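3-methyladenine DNA glycosylase (Helicobacter pylori, PDB 1PU6) excises 3-methyladenine and probably other alkylated bases from DNA, as a helix-hairpin-helix glycosylase of base excision repair. Local coordinates at residues A[143-148]-A[194-199]; A[63-68]-A[109-114]; A[37-42]-A[95-100]; A[118-123]-A[133-138]. All coordinates share one frame; numbering follows the deposited sequence.

Interaction 1: A[143-148]-A[194-199]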
loop_
_atom_site.group_PDB
_atom_site.type_symbol
_atom_site.label_atom_id
_atom_site.label_comp_id
_atom_site.label_asym_id
_atom_site.label_seq_id
_atom_site.Cartn_x
_atom_site.Cartn_y
_atom_site.Cartn_z
ATOM N N ALA A 143 8.471 -2.564 -4.225
ATOM C CA ALA A 143 8.528 -3.912 -4.814
ATOM C C ALA A 143 9.167 -4.993 -3.934
ATOM O O ALA A 143 9.832 -5.935 -4.478
ATOM C CB ALA A 143 9.160 -3.871 -6.263
ATOM N N LYS A 144 8.977 -4.884 -2.609
ATOM C CA LYS A 144 9.471 -5.909 -1.672
ATOM C C LYS A 144 8.474 -7.024 -1.501
ATOM O O LYS A 144 7.248 -6.824 -1.734
ATOM C CB LYS A 144 9.675 -5.329 -0.266
ATOM C CG LYS A 144 10.576 -4.158 -0.205
ATOM C CD LYS A 144 11.917 -4.456 -0.624
ATOM C CE LYS A 144 12.794 -3.288 -0.124
ATOM N NZ LYS A 144 14.195 -3.587 -0.475
ATOM N N GLU A 145 8.996 -8.195 -1.100
ATOM C CA GLU A 145 8.140 -9.390 -0.911
ATOM C C GLU A 145 7.428 -9.314 0.423
ATOM O O GLU A 145 7.820 -9.953 1.380
ATOM C CB GLU A 145 8.949 -10.711 -1.055
ATOM C CG GLU A 145 9.515 -10.881 -2.468
ATOM C CD GLU A 145 10.570 -11.997 -2.603
ATOM O OE1 GLU A 145 10.918 -12.292 -3.792
ATOM O OE2 GLU A 145 11.094 -12.554 -1.555
ATOM N N VAL A 146 6.410 -8.455 0.480
ATOM C CA VAL A 146 5.603 -8.205 1.686
ATOM C C VAL A 146 4.140 -8.220 1.272
ATOM O O VAL A 146 3.755 -7.554 0.270
ATOM C CB VAL A 146 5.916 -6.777 2.216
ATOM C CG1 VAL A 146 4.979 -6.385 3.302
ATOM C CG2 VAL A 146 7.388 -6.781 2.716
ATOM N N MET A 147 3.285 -8.936 2.014
ATOM C CA MET A 147 1.830 -8.862 1.750
ATOM C C MET A 147 1.116 -7.952 2.782
ATOM O O MET A 147 1.154 -8.231 3.973
ATOM C CB MET A 147 1.159 -10.242 1.754
ATOM C CG MET A 147 -0.303 -10.100 0.974
ATOM S SD MET A 147 -0.947 -11.604 0.700
ATOM C CE MET A 147 -2.724 -11.163 0.815
ATOM N N VAL A 148 0.443 -6.905 2.322
ATOM C CA VAL A 148 -0.299 -5.991 3.191
ATOM C C VAL A 148 -1.535 -6.742 3.694
ATOM O O VAL A 148 -2.152 -7.498 2.918
ATOM C CB VAL A 148 -0.787 -4.784 2.374
ATOM C CG1 VAL A 148 -1.744 -3.900 3.196
ATOM C CG2 VAL A 148 0.432 -3.987 1.890
ATOM N N SER A 194 6.944 -11.729 -10.483
ATOM C CA SER A 194 7.631 -11.948 -9.225
ATOM C C SER A 194 6.700 -12.195 -8.033
ATOM O O SER A 194 5.492 -11.856 -8.044
ATOM C CB SER A 194 8.481 -10.707 -8.905
ATOM O OG SER A 194 7.656 -9.589 -8.543
ATOM N N LEU A 195 7.257 -12.777 -6.991
ATOM C CA LEU A 195 6.519 -12.970 -5.745
ATOM C C LEU A 195 6.042 -11.623 -5.166
ATOM O O LEU A 195 4.929 -11.538 -4.675
ATOM C CB LEU A 195 7.419 -13.717 -4.737
ATOM C CG LEU A 195 6.805 -13.934 -3.362
ATOM C CD1 LEU A 195 5.472 -14.685 -3.478
ATOM C CD2 LEU A 195 7.821 -14.654 -2.438
ATOM N N ALA A 196 6.854 -10.572 -5.217
ATOM C CA ALA A 196 6.339 -9.259 -4.774
ATOM C C ALA A 196 5.072 -8.799 -5.549
ATOM O O ALA A 196 4.093 -8.302 -4.941
ATOM C CB ALA A 196 7.415 -8.206 -4.855
ATOM N N GLN A 197 5.083 -8.931 -6.869
ATOM C CA GLN A 197 3.883 -8.533 -7.643
ATOM C C GLN A 197 2.706 -9.447 -7.312
ATOM O O GLN A 197 1.542 -8.997 -7.318
ATOM C CB GLN A 197 4.196 -8.568 -9.133
ATOM C CG GLN A 197 3.062 -7.905 -9.949
ATOM C CD GLN A 197 3.329 -7.907 -11.453
ATOM O OE1 GLN A 197 4.460 -8.159 -11.912
ATOM N NE2 GLN A 197 2.300 -7.592 -12.215
ATOM N N LEU A 198 2.977 -10.746 -7.105
ATOM C CA LEU A 198 1.922 -11.647 -6.672
ATOM C C LEU A 198 1.245 -11.133 -5.351
ATOM O O LEU A 198 0.021 -11.072 -5.257
ATOM C CB LEU A 198 2.451 -13.091 -6.523
ATOM C CG LEU A 198 1.415 -14.154 -6.200
ATOM C CD1 LEU A 198 1.990 -15.587 -6.742
ATOM C CD2 LEU A 198 1.154 -14.243 -4.718
ATOM N N TYR A 199 2.048 -10.762 -4.341
ATOM C CA TYR A 199 1.448 -10.260 -3.089
ATOM C C TYR A 199 0.663 -8.932 -3.329
ATOM O O TYR A 199 -0.405 -8.716 -2.726
ATOM C CB TYR A 199 2.571 -10.017 -2.062
ATOM C CG TYR A 199 3.173 -11.236 -1.415
ATOM C CD1 TYR A 199 4.492 -11.205 -0.970
ATOM C CD2 TYR A 199 2.426 -12.371 -1.145
ATOM C CE1 TYR A 199 5.083 -12.288 -0.328
ATOM C CE2 TYR A 199 3.013 -13.502 -0.471
ATOM C CZ TYR A 199 4.346 -13.425 -0.061
ATOM O OH TYR A 199 4.964 -14.504 0.606
HETATM O O HOH W 1 9.890 -10.601 -5.798
HETATM O O HOH W 2 0.503 -6.641 -0.626
#
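The ring of Tyr-199 is held between Met-147 of the loop on one face and Leu-195, from its own helix, on the other. Met-147 CB lies over the face, 4.2 Å from the centroid of the Tyr-199 ring and 26° off the ring normal, a CH-pi contact. Met-147 SD stands obliquely to the same ring, 5.0 Å from its centroid, which makes this a Met-aromatic contact. With CG anti to the backbone N (chi1 -162°), Met-147 sends its chain across the tyrosine at about a right angle. Leu-195 CD1 sits above the opposite face, offset toward the rim. The backbone carbon of Glu-145 comes to the ring edge. The hydroxyl of Tyr-199 makes a weak bond to the carbonyl of Glu-175 in helix 167-179.

Ala-196 faces the start of the loop. Its CB is 3.3 Å from Ala-143 O and 3.4 Å from Lys-144 O. Glu-145 is the centre of an inverse gamma turn, and its extended side chain crosses Leu-195 at about a right angle. Glu-145 CD comes within 3.8 Å of Leu-195 CD2.

Water joins the segments twice. One molecule donates to Glu-145 OE1 (2.8 Å) and accepts from Ala-196 N (3.1 Å), in the first turn of helix 195-203. The other accepts from Val-148 N and donates weakly to Val-146 O and Tyr-199 O.

The loop leaving the second helix of the helix-hairpin-helix motif is joined to helix 195-203, near the C-terminus, by van der Waals, CH-pi and Met-aromatic contacts. Polar linkage is indirect, through water, and the helix start probably favours the Glu-145 carboxylate.

Interaction 2: A[63-68]-A[109-114]; sequences NDDEIN and QSFENF
Glu-66 grips the start of helix 111-117 through two hydrogen bonds, one to each carboxylate oxygen. Phe-111 N donates to Glu-66 OE2 at 2.8 Å, and Glu-112 N donates to Glu-66 OE1 at 2.9 Å. Both oxygens use their syn lone pairs, and the N-H...O angles are 161° and 151°. A bend at chi2 (-62°) turns the Glu-66 chain so that its carboxylate meets these two amides.

One water donates to both Glu-66 OE1 and Glu-112 OE1, linking carboxylates whose OE1 atoms are 4.8 Å apart.

Capping bonds set both helix starts. Asn-113 N donates to Ser-110 OG at 3.0 Å, and Ile-67 N donates to Asp-64 OD2 at 3.1 Å.

Packing is slighter. Asp-65 CB lies 4.0 Å from Phe-111 CD2, with the carboxylate nearly perpendicular to the ring. Asp-65 OD1 itself accepts from Phe-31 N, at the start of helix 31-39, and the rings of Phe-31 and Phe-111 meet edge-to-face.

Glu-66, in the first turn of helix 65-74, thus takes up first-turn amides of helix 111-117, within the helix-hairpin-helix glycosylase fold. The positive end of that helix dipole would probably stabilise its charge, and the bridging water probably eases the repulsion between the two carboxylates.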
loop_
_atom_site.group_PDB
_atom_site.type_symbol
_atom_site.label_atom_id
_atom_site.label_comp_id
_atom_site.label_asym_id
_atom_site.label_seq_id
_atom_site.Cartn_x
_atom_site.Cartn_y
_atom_site.Cartn_z
ATOM N N ASN A 63 6.355 15.053 -12.630
ATOM C CA ASN A 63 6.864 13.795 -13.221
ATOM C C ASN A 63 8.211 13.231 -12.775
ATOM O O ASN A 63 8.623 12.121 -13.214
ATOM C CB ASN A 63 6.874 13.926 -14.737
ATOM C CG ASN A 63 5.507 14.176 -15.280
ATOM O OD1 ASN A 63 4.526 13.542 -14.846
ATOM N ND2 ASN A 63 5.407 15.113 -16.217
ATOM N N ASP A 64 8.926 13.953 -11.923
ATOM C CA ASP A 64 10.263 13.494 -11.544
ATOM C C ASP A 64 10.194 13.161 -10.072
ATOM O O ASP A 64 9.956 14.067 -9.276
ATOM C CB ASP A 64 11.236 14.642 -11.757
ATOM C CG ASP A 64 12.652 14.323 -11.286
ATOM O OD1 ASP A 64 13.600 14.796 -11.971
ATOM O OD2 ASP A 64 12.907 13.645 -10.241
ATOM N N ASP A 65 10.381 11.883 -9.696
ATOM C CA ASP A 65 10.134 11.517 -8.295
ATOM C C ASP A 65 11.175 12.027 -7.318
ATOM O O ASP A 65 10.874 12.167 -6.114
ATOM C CB ASP A 65 10.009 9.989 -8.166
ATOM C CG ASP A 65 8.583 9.519 -8.435
ATOM O OD1 ASP A 65 8.371 8.281 -8.485
ATOM O OD2 ASP A 65 7.628 10.344 -8.613
ATOM N N GLU A 66 12.408 12.278 -7.785
ATOM C CA GLU A 66 13.391 12.871 -6.874
ATOM C C GLU A 66 12.989 14.305 -6.516
ATOM O O GLU A 66 13.123 14.718 -5.334
ATOM C CB GLU A 66 14.848 12.802 -7.425
ATOM C CG GLU A 66 15.313 11.345 -7.651
ATOM C CD GLU A 66 15.367 10.414 -6.384
ATOM O OE1 GLU A 66 15.518 9.158 -6.593
ATOM O OE2 GLU A 66 15.250 10.916 -5.221
ATOM N N ILE A 67 12.455 15.051 -7.495
ATOM C CA ILE A 67 11.910 16.373 -7.198
ATOM C C ILE A 67 10.639 16.296 -6.348
ATOM O O ILE A 67 10.463 17.126 -5.423
ATOM C CB ILE A 67 11.679 17.183 -8.498
ATOM C CG1 ILE A 67 13.027 17.517 -9.137
ATOM C CG2 ILE A 67 10.947 18.512 -8.229
ATOM C CD1 ILE A 67 12.897 18.171 -10.490
ATOM N N ASN A 68 9.751 15.337 -6.638
ATOM C CA ASN A 68 8.532 15.174 -5.821
ATOM C C ASN A 68 8.855 14.958 -4.340
ATOM O O ASN A 68 8.159 15.497 -3.467
ATOM C CB ASN A 68 7.713 13.973 -6.337
ATOM C CG ASN A 68 7.025 14.234 -7.689
ATOM O OD1 ASN A 68 6.679 13.254 -8.437
ATOM N ND2 ASN A 68 6.793 15.467 -8.013
ATOM N N GLN A 109 19.288 9.481 1.076
ATOM C CA GLN A 109 19.747 10.430 0.055
ATOM C C GLN A 109 18.814 10.601 -1.136
ATOM O O GLN A 109 18.699 11.708 -1.701
ATOM C CB GLN A 109 21.235 10.186 -0.363
ATOM C CG GLN A 109 22.217 10.447 0.793
ATOM C CD GLN A 109 22.301 9.315 1.842
ATOM O OE1 GLN A 109 22.386 8.098 1.498
ATOM N NE2 GLN A 109 22.277 9.712 3.136
ATOM N N SER A 110 18.172 9.514 -1.563
ATOM C CA SER A 110 17.299 9.588 -2.750
ATOM C C SER A 110 16.172 8.593 -2.627
ATOM O O SER A 110 16.278 7.628 -1.872
ATOM C CB SER A 110 18.116 9.232 -4.028
ATOM O OG SER A 110 18.630 7.889 -4.004
ATOM N N PHE A 111 15.087 8.853 -3.361
ATOM C CA PHE A 111 13.982 7.915 -3.413
ATOM C C PHE A 111 14.475 6.598 -4.037
ATOM O O PHE A 111 14.068 5.525 -3.611
ATOM C CB PHE A 111 12.797 8.502 -4.220
ATOM C CG PHE A 111 11.585 7.655 -4.217
ATOM C CD1 PHE A 111 10.961 7.303 -3.007
ATOM C CD2 PHE A 111 11.029 7.198 -5.432
ATOM C CE1 PHE A 111 9.807 6.491 -3.004
ATOM C CE2 PHE A 111 9.862 6.399 -5.437
ATOM C CZ PHE A 111 9.253 6.054 -4.227
ATOM N N GLU A 112 15.353 6.661 -5.037
ATOM C CA GLU A 112 15.841 5.424 -5.658
ATOM C C GLU A 112 16.582 4.542 -4.644
ATOM O O GLU A 112 16.346 3.334 -4.582
ATOM C CB GLU A 112 16.802 5.747 -6.825
ATOM C CG GLU A 112 17.363 4.506 -7.523
ATOM C CD GLU A 112 17.914 4.812 -8.918
ATOM O OE1 GLU A 112 17.976 6.013 -9.290
ATOM O OE2 GLU A 112 18.300 3.856 -9.643
ATOM N N ASN A 113 17.487 5.135 -3.859
ATOM C CA ASN A 113 18.199 4.344 -2.859
ATOM C C ASN A 113 17.280 3.869 -1.756
ATOM O O ASN A 113 17.429 2.726 -1.273
ATOM C CB ASN A 113 19.378 5.138 -2.282
ATOM C CG ASN A 113 20.334 4.275 -1.483
ATOM O OD1 ASN A 113 20.832 3.210 -1.970
ATOM N ND2 ASN A 113 20.630 4.720 -0.253
ATOM N N PHE A 114 16.323 4.715 -1.370
ATOM C CA PHE A 114 15.318 4.329 -0.365
ATOM C C PHE A 114 14.623 3.025 -0.779
ATOM O O PHE A 114 14.431 2.121 0.039
ATOM C CB PHE A 114 14.275 5.495 -0.220
ATOM C CG PHE A 114 12.979 5.126 0.489
ATOM C CD1 PHE A 114 12.851 5.183 1.898
ATOM C CD2 PHE A 114 11.829 4.835 -0.275
ATOM C CE1 PHE A 114 11.604 4.893 2.532
ATOM C CE2 PHE A 114 10.591 4.515 0.337
ATOM C CZ PHE A 114 10.468 4.575 1.733
HETATM O O HOH W 3 17.709 8.925 -8.303
#

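Interaction 3: A[37-42]-A[95-100]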
loop_
_atom_site.group_PDB
_atom_site.type_symbol
_atom_site.label_atom_id
_atom_site.label_comp_id
_atom_site.label_asym_id
_atom_site.label_seq_id
_atom_site.Cartn_x
_atom_site.Cartn_y
_atom_site.Cartn_z
ATOM N N ALA A 37 -0.266 5.535 0.202
ATOM C CA ALA A 37 -0.216 4.543 1.261
ATOM C C ALA A 37 -0.294 5.243 2.615
ATOM O O ALA A 37 -0.898 4.695 3.549
ATOM C CB ALA A 37 1.087 3.723 1.163
ATOM N N VAL A 38 0.317 6.427 2.728
ATOM C CA VAL A 38 0.239 7.170 3.970
ATOM C C VAL A 38 -1.149 7.785 4.143
ATOM O O VAL A 38 -1.737 7.688 5.242
ATOM C CB VAL A 38 1.339 8.269 3.997
ATOM C CG1 VAL A 38 1.157 9.182 5.215
ATOM C CG2 VAL A 38 2.744 7.567 4.002
ATOM N N LEU A 39 -1.663 8.462 3.095
ATOM C CA LEU A 39 -2.944 9.180 3.185
ATOM C C LEU A 39 -4.151 8.312 3.348
ATOM O O LEU A 39 -5.193 8.807 3.855
ATOM C CB LEU A 39 -3.151 10.087 1.981
ATOM C CG LEU A 39 -2.154 11.243 1.815
ATOM C CD1 LEU A 39 -2.452 11.944 0.456
ATOM C CD2 LEU A 39 -2.385 12.196 2.971
ATOM N N THR A 40 -4.039 7.021 2.967
ATOM C CA THR A 40 -5.198 6.172 3.121
ATOM C C THR A 40 -5.473 5.668 4.553
ATOM O O THR A 40 -6.516 5.066 4.825
ATOM C CB THR A 40 -5.126 5.019 2.067
ATOM O OG1 THR A 40 -6.436 4.432 1.916
ATOM C CG2 THR A 40 -4.206 3.921 2.524
ATOM N N GLN A 41 -4.539 5.879 5.470
ATOM C CA GLN A 41 -4.716 5.414 6.843
ATOM C C GLN A 41 -5.985 5.985 7.488
ATOM O O GLN A 41 -6.226 7.193 7.425
ATOM C CB GLN A 41 -3.438 5.719 7.658
ATOM C CG GLN A 41 -3.417 5.166 9.115
ATOM C CD GLN A 41 -2.032 5.348 9.761
ATOM O OE1 GLN A 41 -1.031 4.710 9.358
ATOM N NE2 GLN A 41 -1.965 6.223 10.751
ATOM N N ASN A 42 -6.830 5.105 8.068
ATOM C CA ASN A 42 -8.085 5.536 8.719
ATOM C C ASN A 42 -9.084 6.217 7.778
ATOM O O ASN A 42 -10.017 6.883 8.240
ATOM C CB ASN A 42 -7.791 6.376 9.978
ATOM C CG ASN A 42 -7.158 5.535 11.053
ATOM O OD1 ASN A 42 -7.619 4.393 11.307
ATOM N ND2 ASN A 42 -6.097 6.047 11.687
ATOM N N LYS A 95 1.763 16.726 8.542
ATOM C CA LYS A 95 3.007 16.628 9.292
ATOM C C LYS A 95 3.722 15.238 9.067
ATOM O O LYS A 95 4.945 15.153 8.923
ATOM C CB LYS A 95 2.747 16.833 10.796
ATOM C CG LYS A 95 4.053 16.596 11.631
ATOM C CD LYS A 95 3.910 17.191 13.011
ATOM C CE LYS A 95 5.098 16.812 13.896
ATOM N NZ LYS A 95 6.418 17.413 13.435
ATOM N N ARG A 96 2.931 14.187 9.046
ATOM C CA ARG A 96 3.499 12.840 8.873
ATOM C C ARG A 96 4.235 12.737 7.514
ATOM O O ARG A 96 5.336 12.164 7.447
ATOM C CB ARG A 96 2.360 11.840 8.845
ATOM C CG ARG A 96 2.802 10.439 8.921
ATOM C CD ARG A 96 1.552 9.514 9.079
ATOM N NE ARG A 96 0.683 10.000 10.190
ATOM C CZ ARG A 96 -0.619 9.756 10.283
ATOM N NH1 ARG A 96 -1.237 9.061 9.349
ATOM N NH2 ARG A 96 -1.313 10.187 11.350
ATOM N N LEU A 97 3.617 13.276 6.438
ATOM C CA LEU A 97 4.285 13.297 5.096
ATOM C C LEU A 97 5.560 14.133 5.043
ATOM O O LEU A 97 6.571 13.743 4.447
ATOM C CB LEU A 97 3.313 13.813 4.008
ATOM C CG LEU A 97 2.248 12.802 3.653
ATOM C CD1 LEU A 97 1.227 13.491 2.709
ATOM C CD2 LEU A 97 2.824 11.504 3.055
ATOM N N ILE A 98 5.489 15.334 5.629
ATOM C CA ILE A 98 6.656 16.222 5.650
ATOM C C ILE A 98 7.827 15.593 6.409
ATOM O O ILE A 98 8.990 15.582 5.923
ATOM C CB ILE A 98 6.257 17.593 6.236
ATOM C CG1 ILE A 98 5.349 18.313 5.237
ATOM C CG2 ILE A 98 7.492 18.424 6.569
ATOM C CD1 ILE A 98 4.609 19.543 5.851
ATOM N N ASP A 99 7.539 15.072 7.587
ATOM C CA ASP A 99 8.595 14.456 8.381
ATOM C C ASP A 99 9.162 13.163 7.732
ATOM O O ASP A 99 10.406 12.928 7.741
ATOM C CB ASP A 99 8.117 14.208 9.816
ATOM C CG ASP A 99 7.959 15.521 10.625
ATOM O OD1 ASP A 99 8.340 16.640 10.132
ATOM O OD2 ASP A 99 7.461 15.522 11.789
ATOM N N LEU A 100 8.274 12.327 7.201
ATOM C CA LEU A 100 8.730 11.100 6.526
ATOM C C LEU A 100 9.678 11.467 5.332
ATOM O O LEU A 100 10.768 10.867 5.160
ATOM C CB LEU A 100 7.501 10.310 6.018
ATOM C CG LEU A 100 7.863 9.225 4.977
ATOM C CD1 LEU A 100 8.746 8.104 5.572
ATOM C CD2 LEU A 100 6.539 8.642 4.420
HETATM O O HOH W 4 -0.123 6.912 7.592
#
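Val-38 is the bump of this contact, and Arg-96, Leu-97 and Leu-100 form the hollow on helix 90-108 that receives it. Val-38 CG1 presses against Leu-97 CD2 at 3.6 Å and lies 3.9 Å from Arg-96 CD. The other branch, Val-38 CG2, reaches Leu-100 CD2 at 4.0 Å. Val-38 lies alongside these three side chains and points the opposite way to them.

Leu-97 answers with a fork. Its CD2 lies against Val-38, while its CD1 meets Leu-39 CD2 at 3.8 Å, the two leucines crossing at about a right angle.

Beside this apolar patch, Arg-96 bends at chi3 (-51°) and brings its guanidinium to Gln-41. Gln-41 NE2 and Arg-96 NH1 are 3.2 Å apart, but both are donors. The Gln-41 amide and Arg-96 guanidinium planes are 26° apart. A water makes the link instead. It accepts from Arg-96 NH1 at 3.0 Å, donates to Val-38 O at 3.0 Å, and donates weakly to Gln-41 OE1. The amide of Gln-41 is held by the hairpin of the helix-hairpin-helix motif, between helices 120-124 and 131-141, with NE2 donating to Gly-128 O and OE1 accepting from Gly-130 N.

The contact is buried. Leu-80 of helix 77-83 packs on Leu-97 and Val-48 of helix 45-57 on Leu-39, while Ile-137 packs on Val-38. Helix 31-39 thus packs against helices 90-108, 131-141 and 45-57.

Interaction 4: A[118-123]-A[133-138]. Unlike the reference sequence in segment 118-123: Arg-120 (reference Lys).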
loop_
_atom_site.group_PDB
_atom_site.type_symbol
_atom_site.label_atom_id
_atom_site.label_comp_id
_atom_site.label_asym_id
_atom_site.label_seq_id
_atom_site.Cartn_x
_atom_site.Cartn_y
_atom_site.Cartn_z
ATOM N N VAL A 118 15.364 0.563 2.319
ATOM C CA VAL A 118 14.432 0.742 3.427
ATOM C C VAL A 118 14.035 -0.606 4.082
ATOM O O VAL A 118 13.949 -1.641 3.405
ATOM C CB VAL A 118 13.182 1.560 2.988
ATOM C CG1 VAL A 118 12.358 0.799 2.028
ATOM C CG2 VAL A 118 12.385 2.057 4.222
ATOM N N THR A 119 13.842 -0.564 5.406
ATOM C CA THR A 119 13.303 -1.691 6.152
ATOM C C THR A 119 11.964 -1.319 6.791
ATOM O O THR A 119 11.661 -0.116 7.022
ATOM C CB THR A 119 14.215 -2.161 7.272
ATOM O OG1 THR A 119 14.373 -1.103 8.232
ATOM C CG2 THR A 119 15.586 -2.472 6.774
ATOM N N ARG A 120 11.161 -2.327 7.078
ATOM C CA ARG A 120 9.896 -2.081 7.757
ATOM C C ARG A 120 10.099 -1.305 9.091
ATOM O O ARG A 120 9.318 -0.382 9.400
ATOM C CB ARG A 120 9.223 -3.407 8.025
ATOM C CG ARG A 120 7.825 -3.210 8.552
ATOM C CD ARG A 120 7.355 -4.393 9.285
ATOM N NE ARG A 120 5.915 -4.621 9.132
ATOM C CZ ARG A 120 5.158 -5.271 10.003
ATOM N NH1 ARG A 120 5.662 -5.701 11.190
ATOM N NH2 ARG A 120 3.859 -5.497 9.684
ATOM N N GLU A 121 11.122 -1.677 9.856
ATOM C CA GLU A 121 11.296 -1.038 11.169
ATOM C C GLU A 121 11.674 0.441 11.030
ATOM O O GLU A 121 11.263 1.270 11.875
ATOM C CB GLU A 121 12.324 -1.831 11.981
ATOM C CG GLU A 121 11.796 -3.235 12.342
ATOM C CD GLU A 121 11.849 -4.238 11.143
ATOM O OE1 GLU A 121 10.968 -5.172 11.112
ATOM O OE2 GLU A 121 12.720 -4.121 10.184
ATOM N N TRP A 122 12.444 0.776 9.983
ATOM C CA TRP A 122 12.730 2.181 9.725
ATOM C C TRP A 122 11.395 2.971 9.495
ATOM O O TRP A 122 11.158 4.056 10.065
ATOM C CB TRP A 122 13.660 2.282 8.498
ATOM C CG TRP A 122 14.154 3.723 8.314
ATOM C CD1 TRP A 122 15.355 4.255 8.780
ATOM C CD2 TRP A 122 13.483 4.790 7.612
ATOM N NE1 TRP A 122 15.415 5.601 8.477
ATOM C CE2 TRP A 122 14.324 5.938 7.694
ATOM C CE3 TRP A 122 12.270 4.879 6.898
ATOM C CZ2 TRP A 122 13.944 7.208 7.138
ATOM C CZ3 TRP A 122 11.923 6.136 6.298
ATOM C CH2 TRP A 122 12.757 7.273 6.463
ATOM N N LEU A 123 10.491 2.393 8.720
ATOM C CA LEU A 123 9.186 3.100 8.419
ATOM C C LEU A 123 8.319 3.231 9.711
ATOM O O LEU A 123 7.708 4.300 9.960
ATOM C CB LEU A 123 8.421 2.330 7.356
ATOM C CG LEU A 123 9.054 2.480 5.959
ATOM C CD1 LEU A 123 8.436 1.411 5.015
ATOM C CD2 LEU A 123 8.835 3.939 5.384
ATOM N N SER A 133 0.192 0.940 6.540
ATOM C CA SER A 133 0.831 1.960 5.686
ATOM C C SER A 133 2.297 1.599 5.419
ATOM O O SER A 133 2.764 1.729 4.237
ATOM C CB SER A 133 0.781 3.348 6.340
ATOM O OG SER A 133 -0.543 3.925 6.214
ATOM N N ALA A 134 3.036 1.144 6.449
ATOM C CA ALA A 134 4.473 0.781 6.220
ATOM C C ALA A 134 4.557 -0.386 5.188
ATOM O O ALA A 134 5.385 -0.374 4.256
ATOM C CB ALA A 134 5.134 0.307 7.500
ATOM N N ASP A 135 3.714 -1.380 5.372
ATOM C CA ASP A 135 3.775 -2.536 4.428
ATOM C C ASP A 135 3.312 -2.161 3.022
ATOM O O ASP A 135 3.843 -2.697 2.009
ATOM C CB ASP A 135 2.953 -3.659 4.987
ATOM C CG ASP A 135 3.648 -4.340 6.160
ATOM O OD1 ASP A 135 2.972 -5.054 6.938
ATOM O OD2 ASP A 135 4.868 -4.145 6.426
ATOM N N ALA A 136 2.329 -1.261 2.925
ATOM C CA ALA A 136 1.876 -0.817 1.592
ATOM C C ALA A 136 2.989 -0.044 0.876
ATOM O O ALA A 136 3.177 -0.173 -0.351
ATOM C CB ALA A 136 0.586 0.041 1.703
ATOM N N ILE A 137 3.773 0.740 1.638
ATOM C CA ILE A 137 4.934 1.391 1.022
ATOM C C ILE A 137 5.939 0.311 0.545
ATOM O O ILE A 137 6.455 0.347 -0.596
ATOM C CB ILE A 137 5.601 2.363 2.050
ATOM C CG1 ILE A 137 4.665 3.551 2.345
ATOM C CG2 ILE A 137 7.037 2.815 1.539
ATOM C CD1 ILE A 137 5.103 4.421 3.583
ATOM N N LEU A 138 6.263 -0.663 1.426
ATOM C CA LEU A 138 7.253 -1.706 1.033
ATOM C C LEU A 138 6.828 -2.500 -0.233
ATOM O O LEU A 138 7.658 -2.747 -1.161
ATOM C CB LEU A 138 7.484 -2.721 2.154
ATOM C CG LEU A 138 8.224 -2.111 3.342
ATOM C CD1 LEU A 138 8.195 -3.037 4.560
ATOM C CD2 LEU A 138 9.672 -1.690 3.049
#
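Arg-120 has CG anti to the backbone N (chi1 -172°), and the turn at chi3 (-146°) brings NE and NH2 to the Asp-135 carboxylate. Asp-135 CG is anti to its carbonyl carbon. Arg-120 grips side-on with two nitrogens. Arg-120 NE donates to Asp-135 OD2 at 2.9 Å, and Arg-120 NH2 donates to Asp-135 OD1, also at 2.9 Å. Both bonds are fairly straight. The guanidinium and carboxylate are nearly coplanar, 10° apart, and each oxygen is met on its syn side.

Nearer the backbones, apolar side chains pack together. Leu-138 CD1 touches Arg-120 CB at 3.6 Å, at the root of the arginine. Leu-138 CD2 meets Val-118 CG1 at 3.8 Å and Leu-123 CD1 at 3.9 Å. Leu-123 CB also abuts Ala-134 CB at 3.9 Å, where the two segments come nearest. Leu-123 CD1 further contacts Ile-137 CG2 at 4.0 Å.

Helices 120-124 and 131-141, joined by a short connection containing Ile-129, form the helix-hairpin-helix motif. In this family the motif generally binds the DNA backbone. Thr-119 OG1 caps the first helix by accepting from Trp-122 N.

Arg-120 NH1 makes a second salt bridge, to Asp-168. Asp-135 OD1 also accepts from Tyr-167 OH and Gln-171 NE2. These two bonds, with those from Arg-120 NE and NH2, fix the rotation of the buried Asp-135 carboxylate and probably favour its charged form.

Overall arrangement
Interactions 3 and 4 have centres 12 Å apart and touch directly: Ser-133 OG lies 2.8 Å from Ala-37 O, a probable hydrogen bond, and Ala-37 packs on Ala-136 and Ile-137. Interaction 4 also meets interaction 1, at about 13 Å between centres, where Lys-144 N probably bonds to Leu-138 O at 2.9 Å and Val-146 and Val-148 pack on Asp-135. Phe-114 carries interaction 2 to interaction 4 by packing on Ile-137, Trp-122 and Leu-123. Interactions 1 and 3 lie on opposite sides of the chain's centre, about 22 Å apart between centres. The helix-hairpin-helix of interaction 4 is thus the hub, in contact with the other three.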